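Long-range contact in toxin-like protein (Paenibacillus larvae subsp. larvae BRL-230010, PDB 5DZQ), which probably acts as a C3-like mono-ADP-ribosyltransferase toxin, moving ADP-ribose from NAD+ onto a protein of its target cell: residues F149-P161 and K200-Q212. Numbering follows the deposited sequence.
Sequences FAMRPVLTTLKVP and KGSETIKIEATVQ
Lys206 lies along Leu155 on the neighbouring strand, both side chains rising from the same face of the sheet. Its CB stands on that shared face and CG follows anti to the backbone N (chi1 177°); the chain then bends at each of its remaining torsions, which brings its end closer to Leu155 and Thr157. CD comes within 3.4 Å of Leu155 O, and CE lies 3.6 Å from Leu155 CD1. At the tip, NZ nears the methyl of Thr157, forms a salt bridge with Glu208 OE2 at 3.0 Å, on the anti lone pair of that oxygen, and a weak, long hydrogen bond to Thr157 OG1 at 3.4 Å. Tyr195 also bonds to Glu208 OE2, and a glycerol to Thr157 OG1. Beneath these side chains, strands 154-160 and 203-211 run parallel, joined by seven backbone hydrogen bonds that alternate in direction from Ile205 N to Pro153 O through Val211 N to Lys159 O. They form the one parallel pair of a mixed five-stranded sheet, with 203-211 as its central strand, in the ADP-ribosyltransferase fold; 91-97 lies beyond 154-160 and 187-198 beyond 203-211. On the other face, Ile207 CD1 packs 3.8 Å from Val154 CG1, while Leu158 CD2 reaches Ala209 CB at 4.0 Å. Just before strand 154-160, two waters link Thr204 OG1 to the preceding loop, one donating to Ala150 O at 2.7 Å and the other to Arg152 O; Asn199 bonds to the same hydroxyl.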
ATOM      1  N   PHE B 149      -4.926   3.864  13.764  1.00 25.18           N
ATOM      2  CA  PHE B 149      -5.495   2.815  12.917  1.00 28.65           C
ATOM      3  C   PHE B 149      -4.598   1.590  12.991  1.00 33.04           C
ATOM      4  O   PHE B 149      -3.551   1.523  12.344  1.00 33.56           O
ATOM      5  CB  PHE B 149      -5.664   3.309  11.475  1.00 33.27           C
ATOM      6  CG  PHE B 149      -6.658   4.427  11.346  1.00 36.35           C
ATOM      7  CD1 PHE B 149      -8.022   4.164  11.367  1.00 38.54           C
ATOM      8  CD2 PHE B 149      -6.234   5.740  11.248  1.00 37.31           C
ATOM      9  CE1 PHE B 149      -8.946   5.193  11.280  1.00 42.10           C
ATOM     10  CE2 PHE B 149      -7.151   6.773  11.162  1.00 44.41           C
ATOM     11  CZ  PHE B 149      -8.509   6.498  11.176  1.00 47.89           C
ATOM     12  N   ALA B 150      -5.019   0.637  13.809  1.00 26.79           N
ATOM     13  CA  ALA B 150      -4.195  -0.497  14.196  1.00 29.88           C
ATOM     14  C   ALA B 150      -4.847  -1.818  13.782  1.00 29.55           C
ATOM     15  O   ALA B 150      -4.822  -2.792  14.527  1.00 29.95           O
ATOM     16  CB  ALA B 150      -3.952  -0.467  15.718  1.00 29.50           C
ATOM     17  N   MET B 151      -5.429  -1.850  12.586  1.00 28.49           N
ATOM     18  CA  MET B 151      -6.158  -3.034  12.158  1.00 32.04           C
ATOM     19  C   MET B 151      -5.229  -4.125  11.608  1.00 35.11           C
ATOM     20  O   MET B 151      -5.600  -5.296  11.562  1.00 35.99           O
ATOM     21  CB  MET B 151      -7.204  -2.666  11.094  1.00 34.64           C
ATOM     22  CG  MET B 151      -8.153  -1.557  11.528  1.00 45.94           C
ATOM     23  SD  MET B 151      -7.493   0.107  11.251  0.76 55.87           S
ATOM     24  CE  MET B 151      -7.183   0.080   9.486  1.00 62.90           C
ATOM     25  N   ARG B 152      -4.034  -3.744  11.171  1.00 33.24           N
ATOM     26  CA  ARG B 152      -3.093  -4.742  10.664  1.00 32.51           C
ATOM     27  C   ARG B 152      -2.487  -5.488  11.852  1.00 38.07           C
ATOM     28  O   ARG B 152      -2.507  -4.970  12.974  1.00 33.09           O
ATOM     29  CB  ARG B 152      -2.036  -4.075   9.790  1.00 38.16           C
ATOM     30  CG  ARG B 152      -2.683  -3.211   8.690  1.00 42.86           C
ATOM     31  CD  ARG B 152      -1.853  -3.137   7.434  1.00 54.97           C
ATOM     32  NE  ARG B 152      -0.906  -2.033   7.462  1.00 66.74           N
ATOM     33  CZ  ARG B 152      -1.101  -0.863   6.863  1.00 75.47           C
ATOM     34  NH1 ARG B 152      -2.218  -0.640   6.181  1.00 77.98           N
ATOM     35  NH2 ARG B 152      -0.174   0.086   6.945  1.00 72.71           N
ATOM     36  N   PRO B 153      -1.984  -6.718  11.622  1.00 38.85           N
ATOM     37  CA  PRO B 153      -1.554  -7.548  12.756  1.00 36.68           C
ATOM     38  C   PRO B 153      -0.374  -6.976  13.549  1.00 33.73           C
ATOM     39  O   PRO B 153      -0.234  -7.274  14.734  1.00 36.61           O
ATOM     40  CB  PRO B 153      -1.174  -8.888  12.096  1.00 39.87           C
ATOM     41  CG  PRO B 153      -1.062  -8.609  10.618  1.00 37.97           C
ATOM     42  CD  PRO B 153      -1.991  -7.470  10.350  1.00 36.93           C
ATOM     43  N   VAL B 154       0.462  -6.172  12.916  1.00 30.55           N
ATOM     44  CA  VAL B 154       1.604  -5.603  13.617  1.00 28.73           C
ATOM     45  C   VAL B 154       1.458  -4.095  13.745  1.00 28.32           C
ATOM     46  O   VAL B 154       1.059  -3.419  12.801  1.00 30.99           O
ATOM     47  CB  VAL B 154       2.920  -5.934  12.898  1.00 32.57           C
ATOM     48  CG1 VAL B 154       4.110  -5.427  13.717  1.00 33.19           C
ATOM     49  CG2 VAL B 154       3.019  -7.437  12.689  1.00 33.51           C
ATOM     50  N   LEU B 155       1.753  -3.577  14.930  1.00 30.94           N
ATOM     51  CA  LEU B 155       1.731  -2.145  15.158  1.00 25.67           C
ATOM     52  C   LEU B 155       3.065  -1.734  15.757  1.00 28.97           C
ATOM     53  O   LEU B 155       3.476  -2.250  16.800  1.00 31.32           O
ATOM     54  CB  LEU B 155       0.566  -1.762  16.087  1.00 31.04           C
ATOM     55  CG  LEU B 155       0.156  -0.302  16.340  1.00 32.97           C
ATOM     56  CD1 LEU B 155       1.130   0.464  17.189  1.00 45.36           C
ATOM     57  CD2 LEU B 155      -0.103   0.461  15.045  1.00 36.61           C
ATOM     58  N   THR B 156       3.734  -0.792  15.105  1.00 31.31           N
ATOM     59  CA  THR B 156       4.992  -0.250  15.606  1.00 32.62           C
ATOM     60  C   THR B 156       4.801   1.201  16.009  1.00 32.75           C
ATOM     61  O   THR B 156       4.316   1.989  15.217  1.00 31.35           O
ATOM     62  CB  THR B 156       6.109  -0.332  14.536  1.00 31.67           C
ATOM     63  OG1 THR B 156       6.252  -1.689  14.099  1.00 30.66           O
ATOM     64  CG2 THR B 156       7.430   0.160  15.103  1.00 31.49           C
ATOM     65  N   THR B 157       5.154   1.563  17.238  1.00 30.45           N
ATOM     66  CA  THR B 157       5.231   2.984  17.573  1.00 31.25           C
ATOM     67  C   THR B 157       6.701   3.369  17.668  1.00 35.89           C
ATOM     68  O   THR B 157       7.518   2.583  18.141  1.00 38.49           O
ATOM     69  CB  THR B 157       4.511   3.331  18.895  1.00 36.32           C
ATOM     70  OG1 THR B 157       4.905   2.413  19.918  1.00 37.86           O
ATOM     71  CG2 THR B 157       3.003   3.272  18.717  1.00 43.28           C
ATOM     72  N   LEU B 158       7.030   4.568  17.197  1.00 33.55           N
ATOM     73  CA  LEU B 158       8.411   5.033  17.166  1.00 34.00           C
ATOM     74  C   LEU B 158       8.536   6.388  17.825  1.00 35.83           C
ATOM     75  O   LEU B 158       7.771   7.307  17.528  1.00 36.72           O
ATOM     76  CB  LEU B 158       8.936   5.134  15.727  1.00 35.04           C
ATOM     77  CG  LEU B 158       8.937   3.876  14.863  1.00 47.01           C
ATOM     78  CD1 LEU B 158       8.231   4.117  13.537  1.00 52.48           C
ATOM     79  CD2 LEU B 158      10.359   3.404  14.627  1.00 51.26           C
ATOM     80  N   LYS B 159       9.519   6.514  18.703  1.00 35.14           N
ATOM     81  CA  LYS B 159       9.861   7.811  19.258  1.00 37.58           C
ATOM     82  C   LYS B 159      10.929   8.423  18.364  1.00 35.79           C
ATOM     83  O   LYS B 159      12.001   7.854  18.175  1.00 40.20           O
ATOM     84  CB  LYS B 159      10.341   7.677  20.707  1.00 42.55           C
ATOM     85  CG  LYS B 159      10.868   8.968  21.320  1.00 45.47           C
ATOM     86  CD  LYS B 159      11.199   8.793  22.815  1.00 50.97           C
ATOM     87  CE  LYS B 159      12.142   7.620  23.039  1.00 60.42           C
ATOM     88  NZ  LYS B 159      12.332   7.325  24.490  1.00 68.91           N
ATOM     89  N   VAL B 160      10.610   9.560  17.762  1.00 39.96           N
ATOM     90  CA  VAL B 160      11.556  10.232  16.881  1.00 40.59           C
ATOM     91  C   VAL B 160      12.069  11.452  17.618  1.00 42.23           C
ATOM     92  O   VAL B 160      11.282  12.318  17.998  1.00 40.81           O
ATOM     93  CB  VAL B 160      10.913  10.644  15.548  1.00 36.97           C
ATOM     94  CG1 VAL B 160      11.971  11.095  14.558  1.00 40.15           C
ATOM     95  CG2 VAL B 160      10.111   9.488  14.971  1.00 36.98           C
ATOM     96  N   PRO B 161      13.393  11.525  17.827  1.00 42.34           N
ATOM     97  CA  PRO B 161      13.970  12.571  18.678  1.00 42.13           C
ATOM     98  C   PRO B 161      13.973  13.950  18.032  1.00 43.86           C
ATOM     99  O   PRO B 161      14.053  14.061  16.814  1.00 41.77           O
ATOM    100  CB  PRO B 161      15.405  12.084  18.905  1.00 48.20           C
ATOM    101  CG  PRO B 161      15.716  11.285  17.693  1.00 47.21           C
ATOM    102  CD  PRO B 161      14.420  10.614  17.292  1.00 40.12           C
ATOM    103  N   LYS B 200     -10.474  -7.825  21.960  1.00 31.49           N
ATOM    104  CA  LYS B 200     -11.703  -8.614  22.043  1.00 32.57           C
ATOM    105  C   LYS B 200     -11.806  -9.665  20.945  1.00 35.98           C
ATOM    106  O   LYS B 200     -12.289 -10.759  21.193  1.00 38.17           O
ATOM    107  CB  LYS B 200     -12.943  -7.717  21.988  1.00 33.76           C
ATOM    108  CG  LYS B 200     -13.511  -7.335  23.352  1.00 36.91           C
ATOM    109  CD  LYS B 200     -14.771  -6.514  23.172  1.00 45.01           C
ATOM    110  CE  LYS B 200     -14.623  -5.122  23.736  1.00 50.69           C
ATOM    111  NZ  LYS B 200     -15.599  -4.208  23.097  1.00 60.48           N
ATOM    112  N   GLY B 201     -11.361  -9.341  19.735  1.00 33.25           N
ATOM    113  CA  GLY B 201     -11.509 -10.275  18.632  1.00 39.15           C
ATOM    114  C   GLY B 201     -10.268 -10.417  17.783  1.00 42.18           C
ATOM    115  O   GLY B 201     -10.344 -10.809  16.622  1.00 42.19           O
ATOM    116  N   SER B 202      -9.117 -10.105  18.362  1.00 33.64           N
ATOM    117  CA  SER B 202      -7.861 -10.162  17.623  1.00 32.48           C
ATOM    118  C   SER B 202      -6.703 -10.063  18.590  1.00 34.61           C
ATOM    119  O   SER B 202      -6.890  -9.736  19.762  1.00 33.57           O
ATOM    120  CB  SER B 202      -7.779  -9.041  16.581  1.00 41.31           C
ATOM    121  OG  SER B 202      -7.850  -7.761  17.195  1.00 37.76           O
ATOM    122  N   GLU B 203      -5.511 -10.366  18.095  1.00 37.83           N
ATOM    123  CA  GLU B 203      -4.288 -10.131  18.850  1.00 35.87           C
ATOM    124  C   GLU B 203      -3.327  -9.360  17.960  1.00 35.67           C
ATOM    125  O   GLU B 203      -3.180  -9.665  16.775  1.00 37.41           O
ATOM    126  CB  GLU B 203      -3.665 -11.451  19.324  1.00 37.24           C
ATOM    127  CG  GLU B 203      -4.546 -12.208  20.306  1.00 40.72           C
ATOM    128  CD  GLU B 203      -3.832 -13.355  20.987  1.00 45.19           C
ATOM    129  OE1 GLU B 203      -2.801 -13.820  20.459  1.00 47.06           O
ATOM    130  OE2 GLU B 203      -4.305 -13.793  22.054  1.00 48.80           O
ATOM    131  N   THR B 204      -2.679  -8.357  18.538  1.00 32.23           N
ATOM    132  CA  THR B 204      -1.792  -7.470  17.803  1.00 31.91           C
ATOM    133  C   THR B 204      -0.355  -7.613  18.303  1.00 36.83           C
ATOM    134  O   THR B 204      -0.103  -7.615  19.509  1.00 39.12           O
ATOM    135  CB  THR B 204      -2.248  -5.979  17.944  1.00 38.18           C
ATOM    136  OG1 THR B 204      -3.603  -5.835  17.492  1.00 33.78           O
ATOM    137  CG2 THR B 204      -1.336  -5.048  17.146  1.00 37.94           C
ATOM    138  N   ILE B 205       0.590  -7.737  17.381  1.00 29.91           N
ATOM    139  CA  ILE B 205       1.984  -7.752  17.772  1.00 34.52           C
ATOM    140  C   ILE B 205       2.425  -6.312  17.863  1.00 33.94           C
ATOM    141  O   ILE B 205       2.363  -5.577  16.876  1.00 32.95           O
ATOM    142  CB  ILE B 205       2.853  -8.546  16.777  1.00 36.52           C
ATOM    143  CG1 ILE B 205       2.528 -10.038  16.892  1.00 40.98           C
ATOM    144  CG2 ILE B 205       4.326  -8.302  17.041  1.00 35.38           C
ATOM    145  CD1 ILE B 205       3.040 -10.875  15.731  1.00 40.62           C
ATOM    146  N   LYS B 206       2.831  -5.900  19.061  1.00 30.11           N
ATOM    147  CA  LYS B 206       3.182  -4.512  19.335  1.00 34.97           C
ATOM    148  C   LYS B 206       4.693  -4.356  19.405  1.00 34.49           C
ATOM    149  O   LYS B 206       5.367  -5.092  20.120  1.00 39.42           O
ATOM    150  CB  LYS B 206       2.527  -4.040  20.645  1.00 38.09           C
ATOM    151  CG  LYS B 206       2.870  -2.600  21.083  1.00 40.98           C
ATOM    152  CD  LYS B 206       2.509  -1.578  20.008  1.00 40.49           C
ATOM    153  CE  LYS B 206       1.821  -0.354  20.587  1.00 52.38           C
ATOM    154  NZ  LYS B 206       2.669   0.462  21.489  1.00 45.06           N
ATOM    155  N   ILE B 207       5.224  -3.413  18.635  1.00 36.11           N
ATOM    156  CA  ILE B 207       6.645  -3.096  18.666  1.00 34.23           C
ATOM    157  C   ILE B 207       6.831  -1.652  19.102  1.00 36.05           C
ATOM    158  O   ILE B 207       6.267  -0.747  18.503  1.00 36.86           O
ATOM    159  CB  ILE B 207       7.323  -3.311  17.285  1.00 29.99           C
ATOM    160  CG1 ILE B 207       7.172  -4.772  16.853  1.00 31.71           C
ATOM    161  CG2 ILE B 207       8.809  -2.899  17.357  1.00 31.97           C
ATOM    162  CD1 ILE B 207       7.532  -5.038  15.397  1.00 36.79           C
ATOM    163  N   GLU B 208       7.611  -1.435  20.153  1.00 34.05           N
ATOM    164  CA  GLU B 208       7.921  -0.082  20.590  1.00 36.00           C
ATOM    165  C   GLU B 208       9.403   0.199  20.340  1.00 38.70           C
ATOM    166  O   GLU B 208      10.270  -0.548  20.803  1.00 43.09           O
ATOM    167  CB  GLU B 208       7.546   0.102  22.067  1.00 36.31           C
ATOM    168  CG  GLU B 208       6.070  -0.216  22.305  1.00 40.48           C
ATOM    169  CD  GLU B 208       5.612   0.090  23.719  1.00 47.84           C
ATOM    170  OE1 GLU B 208       6.472   0.196  24.614  1.00 46.02           O
ATOM    171  OE2 GLU B 208       4.386   0.222  23.923  1.00 49.86           O
ATOM    172  N   ALA B 209       9.694   1.264  19.593  1.00 35.32           N
ATOM    173  CA  ALA B 209      11.059   1.511  19.140  1.00 34.95           C
ATOM    174  C   ALA B 209      11.454   2.981  19.232  1.00 37.84           C
ATOM    175  O   ALA B 209      10.599   3.871  19.265  1.00 36.72           O
ATOM    176  CB  ALA B 209      11.238   1.017  17.708  1.00 37.20           C
ATOM    177  N   THR B 210      12.758   3.223  19.273  1.00 36.74           N
ATOM    178  CA  THR B 210      13.291   4.581  19.305  1.00 40.74           C
ATOM    179  C   THR B 210      14.243   4.812  18.137  1.00 38.57           C
ATOM    180  O   THR B 210      15.186   4.058  17.950  1.00 40.09           O
ATOM    181  CB  THR B 210      14.030   4.862  20.621  1.00 45.87           C
ATOM    182  OG1 THR B 210      13.122   4.691  21.716  1.00 42.67           O
ATOM    183  CG2 THR B 210      14.562   6.285  20.635  1.00 45.86           C
ATOM    184  N   VAL B 211      13.976   5.846  17.343  1.00 36.47           N
ATOM    185  CA  VAL B 211      14.818   6.182  16.206  1.00 33.22           C
ATOM    186  C   VAL B 211      16.177   6.671  16.703  1.00 37.97           C
ATOM    187  O   VAL B 211      16.253   7.441  17.658  1.00 38.92           O
ATOM    188  CB  VAL B 211      14.161   7.260  15.310  1.00 33.66           C
ATOM    189  CG1 VAL B 211      15.143   7.790  14.274  1.00 39.21           C
ATOM    190  CG2 VAL B 211      12.906   6.693  14.614  1.00 32.02           C
ATOM    191  N   GLN B 212      17.243   6.190  16.077  1.00 40.49           N
ATOM    192  CA  GLN B 212      18.586   6.676  16.377  1.00 46.79           C
ATOM    193  C   GLN B 212      18.950   7.806  15.410  1.00 49.41           C
ATOM    194  O   GLN B 212      19.395   8.878  15.832  1.00 62.18           O
ATOM    195  CB  GLN B 212      19.609   5.545  16.280  1.00 45.97           C
ATOM    196  CG  GLN B 212      19.155   4.222  16.860  1.00 47.81           C
ATOM    197  CD  GLN B 212      19.070   4.236  18.376  1.00 56.63           C
ATOM    198  OE1 GLN B 212      20.080   4.129  19.066  1.00 54.11           O
ATOM    199  NE2 GLN B 212      17.858   4.357  18.900  1.00 55.88           N
TER
HETATM  200  O   HOH W   1      -4.760  -3.279  17.223  1.00 34.48           O
HETATM  201  O   HOH W   2      -4.329  -6.416  15.041  1.00 40.74           O